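Local structure of putative hexose oxidase (Nonomuraea sp. ATCC 39727, 5AWV) at residues L45-E57 and G356-A368. The protein binds FAD covalently and probably oxidises a sugar of glycopeptide antibiotics such as teicoplanin. Residues are numbered along the deposited sequence; the frame is centred on the assembly and turned at random.
Sequences LKLRGANSRFNGE and GRGGRGPASKTKA. With NAG (2-acetamido-2-deoxy-beta-D-glucopyranose), chain B; N1L (2-amino-2-deoxy-beta-D-glucopyranuronic acid), chain C.
R360 reaches into the loop that follows helix 42-46 and meets backbone carbonyls there. Its CG lies anti to the backbone N (chi1 -170°), and the chain runs extended from CG to NE, which carries the guanidinium into the loop. NH1 donates to G49 O at 2.8 Å, from above the carbonyl plane and with a bent angle of 136°. NH2 donates to F54 O at 3.3 Å, and this acceptor lies in the guanidinium plane. CD2 of L47 lies over one face of the group and CA of S52 over the other. Water 2 accepts a hydrogen bond from R360 NH1 and lies within bonding distance of N51 O, to which it probably donates. One arginine thus reaches F54 O directly and N51 O through water.

The neighbouring backbone is tied directly. G361 N donates to A50 O at 2.7 Å. S52 OG returns a bond to G361 O, also 2.7 Å, in the carbonyl plane and on a lone pair.

The amide end of N51 meets the start of strand 363-371. Its ND2 donates to S364 O at 2.9 Å, almost straight (174°). Its OD1 takes R53 N at 3.0 Å, an Asx turn, and a weak bond from S364 N. S364 O has a second donor, R53 NH1, at 3.1 Å. The R53 guanidinium is also covered on one face by CE1 of F54. Water 3 accepts from K365 NZ and sits beside R53 NH2 in a doubtful contact; the K365 charge is met by D475.

The contact joins a loop beside the flavin, where A50 touches the FAD-linked H91, to an edge strand of the seven-stranded sheet. P362 lines the pocket of 8-methylnonanoic acid and T366 that of the aminoglucuronic acid. Arginine, asparagine and serine donors match backbone carbonyls, so hydrogen bonds hold the FAD-side loop to the segment that carries P362 and T366.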
ATOM      1  N   LEU A  45      -2.775  -2.969  19.362  1.00 17.84           N
ATOM      2  CA  LEU A  45      -3.294  -2.075  18.358  1.00 18.28           C
ATOM      3  C   LEU A  45      -2.432  -0.836  18.145  1.00 20.13           C
ATOM      4  O   LEU A  45      -2.273  -0.407  16.997  1.00 19.36           O
ATOM      5  CB  LEU A  45      -4.719  -1.734  18.625  1.00 18.04           C
ATOM      6  CG  LEU A  45      -5.656  -2.934  18.557  1.00 19.83           C
ATOM      7  CD1 LEU A  45      -7.056  -2.587  19.059  1.00 21.87           C
ATOM      8  CD2 LEU A  45      -5.743  -3.447  17.133  1.00 20.03           C
ATOM      9  N   LYS A  46      -1.805  -0.372  19.236  1.00 19.34           N
ATOM     10  CA  LYS A  46      -0.959   0.818  19.233  1.00 21.32           C
ATOM     11  C   LYS A  46       0.304   0.470  18.479  1.00 17.99           C
ATOM     12  O   LYS A  46       1.001   1.347  17.935  1.00 18.42           O
ATOM     13  CB  LYS A  46      -0.604   1.193  20.691  1.00 22.18           C
ATOM     14  CG  LYS A  46       0.105   2.530  20.907  1.00 27.97           C
ATOM     15  CD  LYS A  46       0.572   2.660  22.373  1.00 24.94           C
ATOM     16  CE  LYS A  46       1.964   2.192  22.518  1.00 28.00           C
ATOM     17  NZ  LYS A  46       2.849   3.242  21.929  1.00 29.15           N
ATOM     18  N   LEU A  47       0.652  -0.800  18.513  1.00 18.22           N
ATOM     19  CA  LEU A  47       1.973  -1.225  17.997  1.00 20.27           C
ATOM     20  C   LEU A  47       1.888  -1.935  16.696  1.00 21.64           C
ATOM     21  O   LEU A  47       2.808  -2.629  16.306  1.00 18.78           O
ATOM     22  CB  LEU A  47       2.705  -2.099  19.030  1.00 22.18           C
ATOM     23  CG  LEU A  47       3.201  -1.374  20.267  1.00 21.98           C
ATOM     24  CD1 LEU A  47       3.689  -2.424  21.242  1.00 26.24           C
ATOM     25  CD2 LEU A  47       4.258  -0.290  20.019  1.00 25.53           C
ATOM     26  N   ARG A  48       0.774  -1.867  16.014  1.00 21.69           N
ATOM     27  CA  ARG A  48       0.760  -2.685  14.796  1.00 24.68           C
ATOM     28  C   ARG A  48       1.196  -1.990  13.514  1.00 22.40           C
ATOM     29  O   ARG A  48       1.159  -2.572  12.474  1.00 22.44           O
ATOM     30  CB  ARG A  48      -0.567  -3.361  14.629  1.00 26.97           C
ATOM     31  CG  ARG A  48      -1.695  -2.520  14.185  1.00 22.34           C
ATOM     32  CD  ARG A  48      -2.817  -3.536  13.942  1.00 24.96           C
ATOM     33  NE  ARG A  48      -3.911  -2.852  13.307  1.00 28.43           N
ATOM     34  CZ  ARG A  48      -4.115  -2.725  11.988  1.00 24.58           C
ATOM     35  NH1 ARG A  48      -3.392  -3.367  11.090  1.00 24.55           N
ATOM     36  NH2 ARG A  48      -5.140  -2.008  11.603  1.00 23.26           N
ATOM     37  N   GLY A  49       1.684  -0.773  13.612  1.00 20.75           N
ATOM     38  CA  GLY A  49       2.453  -0.186  12.522  1.00 20.83           C
ATOM     39  C   GLY A  49       3.672  -1.016  12.172  1.00 21.78           C
ATOM     40  O   GLY A  49       4.322  -1.591  13.058  1.00 19.24           O
ATOM     41  N   ALA A  50       3.993  -1.059  10.868  1.00 19.56           N
ATOM     42  CA  ALA A  50       5.166  -1.732  10.345  1.00 19.77           C
ATOM     43  C   ALA A  50       6.512  -1.108  10.698  1.00 21.51           C
ATOM     44  O   ALA A  50       7.498  -1.834  10.962  1.00 20.54           O
ATOM     45  CB  ALA A  50       5.073  -1.861   8.847  1.00 20.31           C
ATOM     46  N   ASN A  51       6.594   0.207  10.686  1.00 19.40           N
ATOM     47  CA  ASN A  51       7.838   0.839  10.861  1.00 21.24           C
ATOM     48  C   ASN A  51       8.017   1.246  12.321  1.00 20.60           C
ATOM     49  O   ASN A  51       7.393   2.184  12.795  1.00 21.18           O
ATOM     50  CB  ASN A  51       7.977   2.014   9.883  1.00 20.02           C
ATOM     51  CG  ASN A  51       9.377   2.655   9.892  1.00 19.88           C
ATOM     52  OD1 ASN A  51      10.147   2.541  10.852  1.00 18.69           O
ATOM     53  ND2 ASN A  51       9.734   3.282   8.784  1.00 25.60           N
ATOM     54  N   SER A  52       8.914   0.545  13.020  1.00 20.75           N
ATOM     55  CA  SER A  52       9.167   0.808  14.442  1.00 21.96           C
ATOM     56  C   SER A  52       9.882   2.105  14.782  1.00 22.86           C
ATOM     57  O   SER A  52       9.979   2.418  15.893  1.00 24.36           O
ATOM     58  CB  SER A  52       9.883  -0.421  15.091  1.00 25.39           C
ATOM     59  OG  SER A  52      11.110  -0.564  14.423  1.00 23.99           O
ATOM     60  N   ARG A  53      10.220   2.947  13.839  1.00 21.88           N
ATOM     61  CA  ARG A  53      10.599   4.318  14.106  1.00 24.68           C
ATOM     62  C   ARG A  53       9.503   5.184  14.730  1.00 25.68           C
ATOM     63  O   ARG A  53       9.808   6.123  15.424  1.00 27.52           O
ATOM     64  CB  ARG A  53      11.112   4.895  12.820  1.00 24.91           C
ATOM     65  CG  ARG A  53      11.637   6.309  12.850  1.00 30.52           C
ATOM     66  CD  ARG A  53      12.382   6.551  11.560  1.00 30.33           C
ATOM     67  NE  ARG A  53      12.187   7.880  11.074  1.00 40.54           N
ATOM     68  CZ  ARG A  53      11.743   8.182   9.846  1.00 43.79           C
ATOM     69  NH1 ARG A  53      11.454   7.240   8.851  1.00 38.01           N
ATOM     70  NH2 ARG A  53      11.612   9.476   9.595  1.00 41.45           N
ATOM     71  N   PHE A  54       8.239   4.873  14.493  1.00 22.79           N
ATOM     72  CA  PHE A  54       7.131   5.724  14.914  1.00 24.14           C
ATOM     73  C   PHE A  54       6.291   5.138  16.057  1.00 27.73           C
ATOM     74  O   PHE A  54       5.869   3.969  16.013  1.00 27.59           O
ATOM     75  CB  PHE A  54       6.210   5.954  13.721  1.00 25.73           C
ATOM     76  CG  PHE A  54       6.924   6.260  12.426  1.00 24.09           C
ATOM     77  CD1 PHE A  54       7.794   7.321  12.360  1.00 26.13           C
ATOM     78  CD2 PHE A  54       6.664   5.537  11.294  1.00 26.94           C
ATOM     79  CE1 PHE A  54       8.424   7.663  11.161  1.00 25.43           C
ATOM     80  CE2 PHE A  54       7.330   5.824  10.111  1.00 26.48           C
ATOM     81  CZ  PHE A  54       8.205   6.893  10.048  1.00 24.51           C
ATOM     82  N   ASN A  55       5.939   6.006  17.011  1.00 25.29           N
ATOM     83  CA  ASN A  55       5.130   5.628  18.151  1.00 27.78           C
ATOM     84  C   ASN A  55       4.231   6.734  18.520  1.00 24.90           C
ATOM     85  O   ASN A  55       4.604   7.886  18.398  1.00 27.17           O
ATOM     86  CB  ASN A  55       5.997   5.350  19.396  1.00 32.07           C
ATOM     87  CG  ASN A  55       6.733   4.064  19.248  1.00 39.18           C
ATOM     88  OD1 ASN A  55       7.898   4.084  18.880  1.00 45.44           O
ATOM     89  ND2 ASN A  55       6.031   2.937  19.372  1.00 40.46           N
ATOM     90  N   GLY A  56       3.071   6.367  18.971  1.00 22.80           N
ATOM     91  CA  GLY A  56       2.092   7.286  19.486  1.00 25.81           C
ATOM     92  C   GLY A  56       1.507   6.729  20.755  1.00 27.89           C
ATOM     93  O   GLY A  56       1.880   5.626  21.193  1.00 31.71           O
ATOM     94  N   GLU A  57       0.621   7.507  21.355  1.00 27.03           N
ATOM     95  CA  GLU A  57      -0.038   7.146  22.606  1.00 30.81           C
ATOM     96  C   GLU A  57      -1.473   7.700  22.508  1.00 29.60           C
ATOM     97  O   GLU A  57      -1.786   8.717  23.078  1.00 27.36           O
ATOM     98  CB  GLU A  57       0.767   7.754  23.806  1.00 35.78           C
ATOM     99  CG  GLU A  57       0.314   7.301  25.194  1.00 42.47           C
ATOM    100  CD  GLU A  57       0.494   5.785  25.408  1.00 51.54           C
ATOM    101  OE1 GLU A  57       1.515   5.254  24.877  1.00 41.41           O
ATOM    102  OE2 GLU A  57      -0.386   5.148  26.079  1.00 50.43           O
ATOM    103  N   GLY A 356       4.156 -13.563   2.705  1.00 80.30           N
ATOM    104  CA  GLY A 356       4.437 -13.976   4.089  1.00 94.21           C
ATOM    105  C   GLY A 356       4.458 -12.948   5.224  1.00106.41           C
ATOM    106  O   GLY A 356       5.229 -13.131   6.181  1.00107.04           O
ATOM    107  N   ARG A 357       3.616 -11.905   5.169  1.00108.15           N
ATOM    108  CA  ARG A 357       3.657 -10.832   6.198  1.00117.15           C
ATOM    109  C   ARG A 357       2.424 -10.744   7.075  1.00106.26           C
ATOM    110  O   ARG A 357       1.314 -10.914   6.571  1.00 91.27           O
ATOM    111  CB  ARG A 357       3.860  -9.446   5.563  1.00134.06           C
ATOM    112  CG  ARG A 357       4.435  -8.347   6.480  1.00141.87           C
ATOM    113  CD  ARG A 357       5.963  -8.398   6.614  1.00151.56           C
ATOM    114  NE  ARG A 357       6.494  -9.752   6.368  1.00164.14           N
ATOM    115  CZ  ARG A 357       6.919 -10.643   7.280  1.00164.78           C
ATOM    116  NH1 ARG A 357       6.966 -10.366   8.577  1.00170.47           N
ATOM    117  NH2 ARG A 357       7.341 -11.843   6.874  1.00160.25           N
ATOM    118  N   GLY A 358       2.588 -10.437   8.370  1.00109.64           N
ATOM    119  CA  GLY A 358       3.889 -10.277   9.078  1.00104.54           C
ATOM    120  C   GLY A 358       3.887  -9.389  10.322  1.00 91.05           C
ATOM    121  O   GLY A 358       3.847  -9.905  11.456  1.00 94.62           O
ATOM    122  N   GLY A 359       3.977  -8.067  10.120  1.00 73.69           N
ATOM    123  CA  GLY A 359       3.769  -7.093  11.195  1.00 63.16           C
ATOM    124  C   GLY A 359       4.912  -6.122  11.421  1.00 59.48           C
ATOM    125  O   GLY A 359       5.411  -5.538  10.457  1.00 59.20           O
ATOM    126  N   ARG A 360       5.319  -5.939  12.686  1.00 49.90           N
ATOM    127  CA  ARG A 360       6.205  -4.826  13.058  1.00 41.90           C
ATOM    128  C   ARG A 360       7.657  -5.126  12.757  1.00 40.57           C
ATOM    129  O   ARG A 360       8.200  -6.103  13.226  1.00 41.37           O
ATOM    130  CB  ARG A 360       6.061  -4.477  14.522  1.00 40.00           C
ATOM    131  CG  ARG A 360       6.769  -3.175  14.897  1.00 36.74           C
ATOM    132  CD  ARG A 360       6.306  -2.756  16.280  1.00 33.10           C
ATOM    133  NE  ARG A 360       6.640  -1.413  16.713  1.00 28.89           N
ATOM    134  CZ  ARG A 360       6.069  -0.287  16.319  1.00 31.29           C
ATOM    135  NH1 ARG A 360       5.183  -0.260  15.324  1.00 32.15           N
ATOM    136  NH2 ARG A 360       6.469   0.857  16.862  1.00 34.90           N
ATOM    137  N   GLY A 361       8.304  -4.229  12.037  1.00 39.40           N
ATOM    138  CA  GLY A 361       9.645  -4.454  11.518  1.00 41.94           C
ATOM    139  C   GLY A 361      10.673  -3.549  12.150  1.00 40.61           C
ATOM    140  O   GLY A 361      10.348  -2.775  13.004  1.00 42.73           O
ATOM    141  N   PRO A 362      11.922  -3.617  11.685  1.00 39.65           N
ATOM    142  CA  PRO A 362      12.947  -2.702  12.176  1.00 35.72           C
ATOM    143  C   PRO A 362      12.701  -1.274  11.673  1.00 28.92           C
ATOM    144  O   PRO A 362      11.819  -1.011  10.849  1.00 34.19           O
ATOM    145  CB  PRO A 362      14.235  -3.285  11.577  1.00 39.01           C
ATOM    146  CG  PRO A 362      13.759  -3.783  10.244  1.00 43.29           C
ATOM    147  CD  PRO A 362      12.320  -4.240  10.409  1.00 42.06           C
ATOM    148  N   ALA A 363      13.426  -0.351  12.234  1.00 24.02           N
ATOM    149  CA  ALA A 363      13.254   1.026  11.958  1.00 24.05           C
ATOM    150  C   ALA A 363      13.891   1.315  10.552  1.00 23.09           C
ATOM    151  O   ALA A 363      14.902   0.772  10.237  1.00 27.37           O
ATOM    152  CB  ALA A 363      13.904   1.806  13.066  1.00 22.99           C
ATOM    153  N   SER A 364      13.253   2.088   9.686  1.00 21.71           N
ATOM    154  CA  SER A 364      13.798   2.366   8.379  1.00 19.26           C
ATOM    155  C   SER A 364      13.373   3.730   7.881  1.00 19.42           C
ATOM    156  O   SER A 364      12.428   4.330   8.390  1.00 18.64           O
ATOM    157  CB  SER A 364      13.357   1.232   7.421  1.00 21.45           C
ATOM    158  OG  SER A 364      11.984   1.365   7.120  1.00 21.01           O
ATOM    159  N   LYS A 365      14.075   4.235   6.888  1.00 18.97           N
ATOM    160  CA  LYS A 365      13.709   5.449   6.162  1.00 17.91           C
ATOM    161  C   LYS A 365      13.924   5.197   4.695  1.00 21.30           C
ATOM    162  O   LYS A 365      15.027   4.776   4.278  1.00 17.87           O
ATOM    163  CB  LYS A 365      14.602   6.602   6.584  1.00 21.32           C
ATOM    164  CG  LYS A 365      14.515   7.868   5.776  1.00 21.42           C
ATOM    165  CD  LYS A 365      13.261   8.560   6.067  1.00 24.16           C
ATOM    166  CE  LYS A 365      13.196   9.905   5.391  1.00 23.99           C
ATOM    167  NZ  LYS A 365      11.823  10.445   5.590  1.00 24.82           N
ATOM    168  N   THR A 366      12.885   5.463   3.888  1.00 16.80           N
ATOM    169  CA  THR A 366      12.952   5.309   2.498  1.00 20.18           C
ATOM    170  C   THR A 366      12.632   6.655   1.873  1.00 18.26           C
ATOM    171  O   THR A 366      11.694   7.352   2.309  1.00 20.39           O
ATOM    172  CB  THR A 366      11.923   4.269   1.999  1.00 20.94           C
ATOM    173  OG1 THR A 366      12.188   2.998   2.528  1.00 21.77           O
ATOM    174  CG2 THR A 366      11.939   4.166   0.481  1.00 21.79           C
ATOM    175  N   LYS A 367      13.422   7.061   0.918  1.00 16.78           N
ATOM    176  CA  LYS A 367      13.226   8.272   0.135  1.00 15.83           C
ATOM    177  C   LYS A 367      13.018   7.811  -1.280  1.00 15.96           C
ATOM    178  O   LYS A 367      13.464   6.701  -1.633  1.00 19.54           O
ATOM    179  CB  LYS A 367      14.399   9.235   0.282  1.00 16.01           C
ATOM    180  CG  LYS A 367      14.703   9.555   1.724  1.00 17.29           C
ATOM    181  CD  LYS A 367      15.907  10.397   2.022  1.00 18.96           C
ATOM    182  CE  LYS A 367      15.840  11.737   1.365  1.00 19.40           C
ATOM    183  NZ  LYS A 367      14.856  12.663   2.004  1.00 19.21           N
ATOM    184  N   ALA A 368      12.379   8.591  -2.123  1.00 15.48           N
ATOM    185  CA  ALA A 368      11.946   8.053  -3.463  1.00 15.44           C
ATOM    186  C   ALA A 368      11.922   9.099  -4.576  1.00 15.03           C
ATOM    187  O   ALA A 368      11.866  10.307  -4.332  1.00 13.90           O
ATOM    188  CB  ALA A 368      10.516   7.472  -3.293  1.00 16.20           C
TER
HETATM  189  C1  NAG B 103      11.850  -8.643   9.856  1.00138.86           C
HETATM  190  C2  NAG B 103      10.766  -8.715  10.919  1.00135.55           C
HETATM  191  C3  NAG B 103      11.235  -8.035  12.199  1.00133.56           C
HETATM  192  C4  NAG B 103      12.561  -8.594  12.688  1.00129.45           C
HETATM  193  C5  NAG B 103      13.572  -8.681  11.550  1.00128.27           C
HETATM  194  C6  NAG B 103      14.808  -9.389  12.074  1.00118.26           C
HETATM  195  C7  NAG B 103       8.301  -8.346  10.608  1.00142.42           C
HETATM  196  C8  NAG B 103       7.956  -9.573  11.493  1.00131.85           C
HETATM  197  N2  NAG B 103       9.588  -8.014  10.380  1.00136.50           N
HETATM  198  O3  NAG B 103      10.256  -8.246  13.219  1.00137.04           O
HETATM  199  O4  NAG B 103      13.074  -7.696  13.692  1.00116.57           O
HETATM  200  O5  NAG B 103      13.000  -9.374  10.382  1.00138.22           O
HETATM  201  O6  NAG B 103      15.804  -8.979  11.136  1.00107.61           O
HETATM  202  O7  NAG B 103       7.389  -7.715  10.081  1.00154.64           O
HETATM  203  C1  N1L C 104       9.809  -3.026   1.126  1.00 59.17           C
HETATM  204  C2  N1L C 104      10.861  -1.874   1.540  1.00 56.20           C
HETATM  205  C3  N1L C 104      10.316  -0.452   1.307  1.00 54.71           C
HETATM  206  C4  N1L C 104       9.899  -0.362  -0.145  1.00 58.29           C
HETATM  207  C5  N1L C 104       8.704  -1.324  -0.388  1.00 53.61           C
HETATM  208  C6  N1L C 104       8.112  -1.205  -1.817  1.00 55.15           C
HETATM  209  N2  N1L C 104      11.306  -1.962   2.929  1.00 62.39           N
HETATM  210  O3  N1L C 104      11.377   0.591   1.547  1.00 36.51           O
HETATM  211  O4  N1L C 104       9.569   1.066  -0.537  1.00 73.54           O
HETATM  212  O5  N1L C 104       9.167  -2.723  -0.221  1.00 55.02           O
HETATM  213  O6B N1L C 104       8.718  -2.051  -2.788  1.00 57.89           O
HETATM  214  O6A N1L C 104       8.325   0.047  -2.336  1.00 70.71           O
HETATM  215  O   HOH W   1       2.350   1.230  15.529  1.00 16.94           O
HETATM  216  O   HOH W   2       4.725   2.282  13.459  1.00 24.33           O
HETATM  217  O   HOH W   3      11.238  11.525   8.208  1.00 28.38           O